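Local coordinates for TsrD (Streptomyces laurentii, PDB 5X7L), which is a SnoaL-like protein of the NTF2 clan, with helices packed against a curved antiparallel sheet, at residues Arg26-Asp29 and His30-Pro34. Residues are numbered along the deposited sequence; the frame is centred on the assembly and turned at random.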
loop_
_atom_site.group_PDB
_atom_site.type_symbol
_atom_site.label_atom_id
_atom_site.label_comp_id
_atom_site.label_asym_id
_atom_site.label_seq_id
_atom_site.Cartn_x
_atom_site.Cartn_y
_atom_site.Cartn_z
ATOM N N ARG B 26 -14.222 -15.913 13.971
ATOM C CA ARG B 26 -13.924 -17.329 13.735
ATOM C C ARG B 26 -13.353 -17.594 12.339
ATOM O O ARG B 26 -12.573 -18.531 12.155
ATOM C CB ARG B 26 -15.162 -18.195 13.970
ATOM C CG ARG B 26 -15.617 -18.216 15.422
ATOM C CD ARG B 26 -16.914 -18.980 15.591
ATOM N NE ARG B 26 -17.998 -18.332 14.862
ATOM C CZ ARG B 26 -19.269 -18.720 14.894
ATOM N NH1 ARG B 26 -19.637 -19.765 15.628
ATOM N NH2 ARG B 26 -20.172 -18.053 14.188
ATOM N N HIS B 27 -13.717 -16.773 11.360
ATOM C CA HIS B 27 -13.125 -16.907 10.033
ATOM C C HIS B 27 -11.601 -16.769 10.054
ATOM O O HIS B 27 -10.911 -17.352 9.213
ATOM C CB HIS B 27 -13.716 -15.880 9.077
ATOM C CG HIS B 27 -15.049 -16.272 8.536
ATOM N ND1 HIS B 27 -15.208 -17.314 7.650
ATOM C CD2 HIS B 27 -16.285 -15.765 8.749
ATOM C CE1 HIS B 27 -16.485 -17.436 7.341
ATOM N NE2 HIS B 27 -17.161 -16.508 7.995
ATOM N N LEU B 28 -11.074 -15.999 11.004
ATOM C CA LEU B 28 -9.627 -15.821 11.118
ATOM C C LEU B 28 -8.903 -17.118 11.461
ATOM O O LEU B 28 -7.726 -17.272 11.148
ATOM C CB LEU B 28 -9.283 -14.759 12.162
ATOM C CG LEU B 28 -9.807 -13.355 11.865
ATOM C CD1 LEU B 28 -9.351 -12.404 12.957
ATOM C CD2 LEU B 28 -9.352 -12.862 10.495
ATOM N N ASP B 29 -9.593 -18.054 12.099
ATOM C CA ASP B 29 -8.955 -19.319 12.445
ATOM C C ASP B 29 -8.592 -20.117 11.200
ATOM O O ASP B 29 -7.737 -21.000 11.249
ATOM C CB ASP B 29 -9.857 -20.133 13.366
ATOM C CG ASP B 29 -10.049 -19.458 14.701
ATOM O OD1 ASP B 29 -9.029 -19.103 15.330
ATOM O OD2 ASP B 29 -11.209 -19.247 15.109
ATOM N N HIS B 30 -9.233 -19.790 10.083
ATOM C CA HIS B 30 -9.002 -20.493 8.831
ATOM C C HIS B 30 -8.052 -19.765 7.891
ATOM O O HIS B 30 -7.777 -20.259 6.802
ATOM C CB HIS B 30 -10.340 -20.755 8.146
ATOM C CG HIS B 30 -11.288 -21.523 9.007
ATOM N ND1 HIS B 30 -11.312 -22.901 9.037
ATOM C CD2 HIS B 30 -12.201 -21.110 9.917
ATOM C CE1 HIS B 30 -12.222 -23.302 9.906
ATOM N NE2 HIS B 30 -12.772 -22.236 10.458
ATOM N N CYS B 31 -7.539 -18.609 8.305
ATOM C CA CYS B 31 -6.559 -17.902 7.476
ATOM C C CYS B 31 -5.359 -17.312 8.216
ATOM O O CYS B 31 -4.352 -17.034 7.573
ATOM C CB CYS B 31 -7.234 -16.803 6.648
ATOM S SG CYS B 31 -8.055 -15.517 7.608
ATOM N N LEU B 32 -5.458 -17.114 9.532
ATOM C CA LEU B 32 -4.350 -16.544 10.302
ATOM C C LEU B 32 -3.693 -17.561 11.217
ATOM O O LEU B 32 -4.358 -18.392 11.834
ATOM C CB LEU B 32 -4.810 -15.359 11.149
ATOM C CG LEU B 32 -5.525 -14.203 10.447
ATOM C CD1 LEU B 32 -5.666 -13.042 11.410
ATOM C CD2 LEU B 32 -4.817 -13.754 9.178
ATOM N N HIS B 33 -2.374 -17.457 11.312
ATOM C CA HIS B 33 -1.583 -18.279 12.212
ATOM C C HIS B 33 -1.946 -17.973 13.668
ATOM O O HIS B 33 -2.097 -16.807 14.028
ATOM C CB HIS B 33 -0.101 -17.993 11.977
ATOM C CG HIS B 33 0.805 -19.101 12.404
ATOM N ND1 HIS B 33 1.081 -19.369 13.725
ATOM C CD2 HIS B 33 1.510 -20.001 11.682
ATOM C CE1 HIS B 33 1.911 -20.393 13.802
ATOM N NE2 HIS B 33 2.189 -20.794 12.574
ATOM N N PRO B 34 -2.071 -19.009 14.517
ATOM C CA PRO B 34 -2.342 -18.732 15.934
ATOM C C PRO B 34 -1.280 -17.845 16.597
ATOM O O PRO B 34 -1.585 -17.130 17.549
ATOM C CB PRO B 34 -2.360 -20.130 16.567
ATOM C CG PRO B 34 -2.772 -21.030 15.456
ATOM C CD PRO B 34 -2.118 -20.453 14.225
HETATM O O HOH W 1 -5.543 -20.621 12.932
#
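A turn with helical backbone angles, after helix 6-22, passes here into strand 32-33, and backbone hydrogen bonds from Cys31 and Leu32 to Leu28 make the join in this SnoaL-like, NTF2-type fold. The bonds run from residue i+3 to i until the last, which is i+4 to i. His30 N donates to His27 O at 3.1 Å, and Cys31 N to Leu28 O at 3.1 Å. Both donors stand above the plane of the carbonyl they meet. Leu32 N also donates to Leu28 O, at 2.8 Å, but lies in the carbonyl plane. Two N-H groups thus grip one oxygen from different directions, where the chain leaves the turn. A water donates to Asp29 O and to Leu32 O, bridging the two carbonyls.

On the buried side Leu28 and Leu32 lie alongside each other and point the same way. Leu28 CD2 meets Leu32 CD1 at 3.8 Å. Both side chains have CG anti to the carbonyl carbon (chi1 -62° and -55°). Cys31 SG sits 4.1 Å from Leu28 CD2. On the outer side the His30 ring turns back along the turn. His30 CD2, at the ring edge, lies 3.4 Å from Arg26 O, which is near the ring plane.

Asp29 OD1 forms a salt bridge with Arg51 of helix 47-60. His15 of helix 6-22 stacks on His30 and is hydrogen-bonded to His27, which also bonds Glu22. Leu28 and Leu32 pack on Met50 of helix 47-60, Cys31 touches Phe16 of helix 6-22, and backbone hydrogen bonds between Phe117 and both Cys31 and His33 join residues 30-34 to strand 116-124.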